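Local coordinates for protein Abbfa_003403 (Acinetobacter baumannii, PDB 4ZXH) that probably assembles a peptide product as a four-domain nonribosomal peptide synthetase, with condensation, adenylation, carrier and thioesterase domains in one chain, at residues A[231-236]-A[416-421]; A[357-362]-A[404-409]. All coordinates share one frame; numbering follows the deposited sequence.

How the contacts relate
Both contacts belong to one four-stranded mixed sheet of the condensation domain, and their centres lie about 9 Å apart. The order across the sheet is 229-235, 414-422, 403-411, 356-360. Contact 1 joins the first two strands and contact 2 the last two. Strands 403-411 and 414-422 follow each other in the chain and pair antiparallel, which couples the contacts. Lys420 NZ of contact 1 forms a salt bridge with Glu406 OE2 of contact 2 at 2.8 Å. On the face that carries Phe234 and Leu405, Phe234 CZ packs on Leu405 CD1 at 3.8 Å. Contact 2 meets the phosphopantetheine thiol through Phe359, while the Lys420 side chain of contact 1 stays about 9 Å from that cofactor.

Contact 1: A[231-236]-A[416-421]; sequences SLVFRV and VGVLKY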
loop_
_atom_site.group_PDB
_atom_site.type_symbol
_atom_site.label_atom_id
_atom_site.label_comp_id
_atom_site.label_asym_id
_atom_site.label_seq_id
_atom_site.Cartn_x
_atom_site.Cartn_y
_atom_site.Cartn_z
ATOM N N SER A 231 -18.039 10.319 11.471
ATOM C CA SER A 231 -19.430 9.848 11.381
ATOM C C SER A 231 -20.312 10.917 10.798
ATOM O O SER A 231 -20.176 12.076 11.159
ATOM C CB SER A 231 -19.988 9.459 12.756
ATOM O OG SER A 231 -19.174 8.510 13.423
ATOM N N LEU A 232 -21.224 10.532 9.912
ATOM C CA LEU A 232 -22.185 11.477 9.344
ATOM C C LEU A 232 -23.633 11.002 9.562
ATOM O O LEU A 232 -24.073 10.044 8.934
ATOM C CB LEU A 232 -21.904 11.682 7.857
ATOM C CG LEU A 232 -22.944 12.477 7.065
ATOM C CD1 LEU A 232 -23.214 13.805 7.703
ATOM C CD2 LEU A 232 -22.467 12.672 5.636
ATOM N N VAL A 233 -24.369 11.655 10.456
ATOM C CA VAL A 233 -25.753 11.249 10.707
ATOM C C VAL A 233 -26.711 11.832 9.660
ATOM O O VAL A 233 -26.687 13.031 9.367
ATOM C CB VAL A 233 -26.199 11.660 12.126
ATOM C CG1 VAL A 233 -27.633 11.198 12.397
ATOM C CG2 VAL A 233 -25.241 11.056 13.156
ATOM N N PHE A 234 -27.532 10.978 9.068
ATOM C CA PHE A 234 -28.511 11.436 8.085
ATOM C C PHE A 234 -29.895 10.877 8.420
ATOM O O PHE A 234 -30.015 10.007 9.278
ATOM C CB PHE A 234 -28.101 11.019 6.675
ATOM C CG PHE A 234 -28.007 9.526 6.484
ATOM C CD1 PHE A 234 -26.873 8.829 6.885
ATOM C CD2 PHE A 234 -29.054 8.816 5.914
ATOM C CE1 PHE A 234 -26.793 7.456 6.726
ATOM C CE2 PHE A 234 -28.980 7.437 5.744
ATOM C CZ PHE A 234 -27.856 6.757 6.152
ATOM N N ARG A 235 -30.935 11.383 7.757
ATOM C CA ARG A 235 -32.281 10.811 7.902
ATOM C C ARG A 235 -32.968 10.609 6.562
ATOM O O ARG A 235 -32.883 11.455 5.668
ATOM C CB ARG A 235 -33.159 11.691 8.789
ATOM C CG ARG A 235 -32.586 11.927 10.156
ATOM C CD ARG A 235 -33.416 12.868 10.961
ATOM N NE ARG A 235 -32.565 13.596 11.886
ATOM C CZ ARG A 235 -33.012 14.318 12.904
ATOM N NH1 ARG A 235 -34.318 14.394 13.150
ATOM N NH2 ARG A 235 -32.138 14.942 13.687
ATOM N N VAL A 236 -33.652 9.481 6.433
ATOM C CA VAL A 236 -34.449 9.208 5.248
ATOM C C VAL A 236 -35.848 9.842 5.366
ATOM O O VAL A 236 -36.527 9.678 6.381
ATOM C CB VAL A 236 -34.577 7.701 5.019
ATOM C CG1 VAL A 236 -35.389 7.433 3.774
ATOM C CG2 VAL A 236 -33.198 7.072 4.908
ATOM N N VAL A 416 -33.304 6.523 10.637
ATOM C CA VAL A 416 -32.095 7.231 11.050
ATOM C C VAL A 416 -30.858 6.379 10.788
ATOM O O VAL A 416 -30.804 5.195 11.157
ATOM C CB VAL A 416 -32.143 7.638 12.537
ATOM C CG1 VAL A 416 -30.801 8.170 12.992
ATOM C CG2 VAL A 416 -33.200 8.684 12.759
ATOM N N GLY A 417 -29.867 6.992 10.141
ATOM C CA GLY A 417 -28.666 6.290 9.748
ATOM C C GLY A 417 -27.395 7.050 10.048
ATOM O O GLY A 417 -27.402 8.280 10.200
ATOM N N VAL A 418 -26.301 6.300 10.139
ATOM C CA VAL A 418 -24.988 6.875 10.359
ATOM C C VAL A 418 -24.026 6.299 9.353
ATOM O O VAL A 418 -23.814 5.094 9.344
ATOM C CB VAL A 418 -24.434 6.585 11.770
ATOM C CG1 VAL A 418 -23.198 7.460 12.052
ATOM C CG2 VAL A 418 -25.481 6.826 12.813
ATOM N N LEU A 419 -23.450 7.147 8.505
ATOM C CA LEU A 419 -22.370 6.709 7.630
ATOM C C LEU A 419 -21.033 6.959 8.319
ATOM O O LEU A 419 -20.644 8.101 8.560
ATOM C CB LEU A 419 -22.404 7.418 6.269
ATOM C CG LEU A 419 -21.344 6.874 5.282
ATOM C CD1 LEU A 419 -21.677 5.486 4.773
ATOM C CD2 LEU A 419 -21.139 7.804 4.117
ATOM N N LYS A 420 -20.342 5.882 8.655
ATOM C CA LYS A 420 -19.003 5.985 9.221
ATOM C C LYS A 420 -17.997 5.794 8.123
ATOM O O LYS A 420 -18.151 4.894 7.291
ATOM C CB LYS A 420 -18.801 4.949 10.313
ATOM C CG LYS A 420 -19.715 5.214 11.498
ATOM C CD LYS A 420 -19.255 4.417 12.638
ATOM C CE LYS A 420 -20.109 4.608 13.825
ATOM N NZ LYS A 420 -19.707 3.561 14.802
ATOM N N TYR A 421 -16.975 6.645 8.109
ATOM C CA TYR A 421 -15.984 6.643 7.037
ATOM C C TYR A 421 -14.590 6.934 7.565
ATOM O O TYR A 421 -14.405 7.734 8.487
ATOM C CB TYR A 421 -16.353 7.663 5.960
ATOM C CG TYR A 421 -16.352 9.102 6.425
ATOM C CD1 TYR A 421 -17.435 9.639 7.122
ATOM C CD2 TYR A 421 -15.279 9.937 6.154
ATOM C CE1 TYR A 421 -17.433 10.975 7.553
ATOM C CE2 TYR A 421 -15.273 11.271 6.571
ATOM C CZ TYR A 421 -16.344 11.786 7.266
ATOM O OH TYR A 421 -16.317 13.111 7.674
#
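Leu232 and Leu419 exchange two backbone hydrogen bonds: Leu232 N gives to Leu419 O at 2.8 Å, and Leu419 N gives to Leu232 O at 3.0 Å. Phe234 and Gly417 form the second such pair, making four bonds in all, and Gly417 N meets Phe234 O nearly straight, at 174°. Ser231 OG and Lys420 NZ find their polar partners outside the two segments. Ser231 OG bonds to Glu398, and Lys420 NZ bonds to the carbonyls of Gln396 and Gln397. The strands are antiparallel neighbours at one edge of the four-stranded condensation-domain sheet, with 229-235 outermost within this chain. Ser231, Val233 and Arg235 share one face with Val416, Val418 and Lys420. Here Ser231 CB touches Val418 CG1 at 3.8 Å, and the CG2 methyls of Val233 and Val418 lie 4.3 Å apart. On the other face, chi1 of 61° sets Phe234 CG between its own N and carbonyl carbon. This swings the ring across the glycine. Gly417 CA sits over one ring face in a CH-pi contact, 4.0 Å from the centroid and offset toward the rim. Leu419 N lies at the ring edge. Farther out, helix 428-447 packs on this face through Val435, which meets Leu232 and Phe234.

Contact 2: A[357-362]-A[404-409]; sequences GMFWER and TLEMGG. With PNS (4'-phosphopantetheine), chain B.
Phe359 CG lies anti to its carbonyl carbon (chi1 -49°), which brings the ring alongside the neighbouring strand and over Thr404. Thr404 turns its CG2 anti to the backbone N (OG1 chi1 -59°), and that methyl sits over the centre of the ring. This CH-pi contact is 3.7 Å from CG2 to the Phe359 centroid. Glu406 runs beside the same ring and points the same way, with its carboxylate plane 28° from the ring plane. Its OE2 is 3.7 Å from Phe359 CD2 and is held by Lys420. On the other face of the sheet, the indole of Trp360 lies against Met407 and Gly408. Trp360 CE3 is 3.4 Å from Met407 CB, and Gly408 CA lies 3.9 Å from the centroid of the six-membered ring. Helix 255-271 packs here on Met358. The strands are parallel, and 356-360 is outermost, within this chain, in the condensation-domain sheet. Phe359 N gives to Leu405 O at 2.9 Å, and Phe359 O accepts from Met407 N at 3.0 Å. The longest of the four backbone bonds runs from Glu361 N to Met407 O, at 3.3 Å. Phe359 belongs to the phosphopantetheine pocket, and thiol S44 lies 3.3 Å from its CE1. The thiol thus meets the C-H rim of Phe359 and not its face, an apolar neighbour for the end of the arm, while the lysine probably keeps the Glu406 carboxylate stable beside that ring.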
loop_
_atom_site.group_PDB
_atom_site.type_symbol
_atom_site.label_atom_id
_atom_site.label_comp_id
_atom_site.label_asym_id
_atom_site.label_seq_id
_atom_site.Cartn_x
_atom_site.Cartn_y
_atom_site.Cartn_z
ATOM N N GLY A 357 -18.865 -2.214 5.419
ATOM C CA GLY A 357 -19.762 -2.897 6.334
ATOM C C GLY A 357 -21.148 -2.296 6.394
ATOM O O GLY A 357 -21.367 -1.138 6.031
ATOM N N MET A 358 -22.098 -3.102 6.841
ATOM C CA MET A 358 -23.405 -2.594 7.155
ATOM C C MET A 358 -23.984 -3.273 8.390
ATOM O O MET A 358 -24.131 -4.500 8.412
ATOM C CB MET A 358 -24.351 -2.773 5.988
ATOM C CG MET A 358 -25.771 -2.525 6.435
ATOM S SD MET A 358 -26.952 -2.512 5.119
ATOM C CE MET A 358 -28.438 -2.472 6.096
ATOM N N PHE A 359 -24.306 -2.468 9.407
ATOM C CA PHE A 359 -24.869 -2.977 10.661
ATOM C C PHE A 359 -26.305 -2.565 10.685
ATOM O O PHE A 359 -26.622 -1.419 10.373
ATOM C CB PHE A 359 -24.193 -2.417 11.940
ATOM C CG PHE A 359 -22.690 -2.468 11.952
ATOM C CD1 PHE A 359 -21.982 -3.293 11.099
ATOM C CD2 PHE A 359 -21.982 -1.682 12.846
ATOM C CE1 PHE A 359 -20.591 -3.320 11.119
ATOM C CE2 PHE A 359 -20.585 -1.706 12.880
ATOM C CZ PHE A 359 -19.889 -2.534 12.014
ATOM N N TRP A 360 -27.179 -3.467 11.088
ATOM C CA TRP A 360 -28.563 -3.081 11.297
ATOM C C TRP A 360 -28.967 -3.513 12.684
ATOM O O TRP A 360 -29.320 -4.672 12.893
ATOM C CB TRP A 360 -29.476 -3.711 10.253
ATOM C CG TRP A 360 -30.907 -3.376 10.438
ATOM C CD1 TRP A 360 -31.752 -3.889 11.376
ATOM C CD2 TRP A 360 -31.677 -2.465 9.658
ATOM N NE1 TRP A 360 -33.000 -3.344 11.232
ATOM C CE2 TRP A 360 -32.979 -2.463 10.181
ATOM C CE3 TRP A 360 -31.395 -1.653 8.563
ATOM C CZ2 TRP A 360 -33.993 -1.678 9.654
ATOM C CZ3 TRP A 360 -32.400 -0.873 8.041
ATOM C CH2 TRP A 360 -33.682 -0.888 8.585
ATOM N N GLU A 361 -28.911 -2.602 13.643
ATOM C CA GLU A 361 -29.155 -3.028 15.003
ATOM C C GLU A 361 -30.388 -2.401 15.622
ATOM O O GLU A 361 -30.525 -1.179 15.652
ATOM C CB GLU A 361 -27.943 -2.741 15.873
ATOM C CG GLU A 361 -27.977 -3.525 17.163
ATOM C CD GLU A 361 -26.598 -3.804 17.707
ATOM O OE1 GLU A 361 -25.611 -3.247 17.167
ATOM O OE2 GLU A 361 -26.508 -4.601 18.667
ATOM N N ARG A 362 -31.286 -3.263 16.096
ATOM C CA ARG A 362 -32.410 -2.842 16.920
ATOM C C ARG A 362 -32.548 -3.817 18.094
ATOM O O ARG A 362 -32.804 -5.003 17.894
ATOM C CB ARG A 362 -33.709 -2.768 16.099
ATOM N N THR A 404 -18.661 2.220 6.877
ATOM C CA THR A 404 -19.702 1.432 7.513
ATOM C C THR A 404 -21.035 2.183 7.513
ATOM O O THR A 404 -21.124 3.307 7.996
ATOM C CB THR A 404 -19.366 1.061 8.977
ATOM O OG1 THR A 404 -18.152 0.308 9.039
ATOM C CG2 THR A 404 -20.487 0.236 9.572
ATOM N N LEU A 405 -22.069 1.543 6.986
ATOM C CA LEU A 405 -23.431 2.050 7.073
ATOM C C LEU A 405 -24.145 1.479 8.305
ATOM O O LEU A 405 -24.284 0.261 8.439
ATOM C CB LEU A 405 -24.204 1.697 5.800
ATOM C CG LEU A 405 -25.640 2.178 5.708
ATOM C CD1 LEU A 405 -25.620 3.690 5.704
ATOM C CD2 LEU A 405 -26.272 1.644 4.443
ATOM N N GLU A 406 -24.595 2.348 9.205
ATOM C CA GLU A 406 -25.320 1.898 10.394
ATOM C C GLU A 406 -26.774 2.364 10.368
ATOM O O GLU A 406 -27.047 3.562 10.317
ATOM C CB GLU A 406 -24.630 2.401 11.662
ATOM C CG GLU A 406 -23.174 2.030 11.741
ATOM C CD GLU A 406 -22.545 2.367 13.082
ATOM O OE1 GLU A 406 -23.181 3.109 13.873
ATOM O OE2 GLU A 406 -21.405 1.895 13.336
ATOM N N MET A 407 -27.702 1.415 10.393
ATOM C CA MET A 407 -29.130 1.728 10.336
ATOM C C MET A 407 -29.888 1.041 11.462
ATOM O O MET A 407 -29.295 0.362 12.299
ATOM C CB MET A 407 -29.723 1.292 9.001
ATOM C CG MET A 407 -29.030 1.817 7.770
ATOM S SD MET A 407 -29.807 3.287 7.086
ATOM C CE MET A 407 -31.491 2.733 6.869
ATOM N N GLY A 408 -31.208 1.209 11.464
ATOM C CA GLY A 408 -32.067 0.459 12.365
ATOM C C GLY A 408 -33.013 1.309 13.192
ATOM O O GLY A 408 -34.126 0.889 13.506
ATOM N N GLY A 409 -32.567 2.503 13.559
ATOM C CA GLY A 409 -33.398 3.408 14.331
ATOM C C GLY A 409 -34.373 4.212 13.483
ATOM O O GLY A 409 -34.211 4.319 12.257
HETATM O O23 PNS B . -4.993 -11.721 9.582
HETATM P P24 PNS B . -5.394 -12.725 10.630
HETATM O O25 PNS B . -5.321 -14.187 10.287
HETATM O O27 PNS B . -6.930 -12.374 10.979
HETATM C C28 PNS B . -7.298 -11.061 11.387
HETATM C C29 PNS B . -8.782 -11.045 11.708
HETATM C C30 PNS B . -8.981 -12.103 12.795
HETATM C C31 PNS B . -9.576 -11.400 10.451
HETATM C C32 PNS B . -9.189 -9.637 12.169
HETATM O O33 PNS B . -8.597 -8.700 11.255
HETATM C C34 PNS B . -10.699 -9.503 12.225
HETATM O O35 PNS B . -11.392 -10.194 12.971
HETATM N N36 PNS B . -11.278 -8.598 11.448
HETATM C C37 PNS B . -12.718 -8.396 11.429
HETATM C C38 PNS B . -12.986 -6.947 11.835
HETATM C C39 PNS B . -14.286 -6.866 12.575
HETATM O O40 PNS B . -14.626 -7.755 13.341
HETATM N N41 PNS B . -14.987 -5.772 12.313
HETATM C C42 PNS B . -16.267 -5.384 12.855
HETATM C C43 PNS B . -16.663 -4.255 11.926
HETATM S S44 PNS B . -17.767 -4.940 10.683
#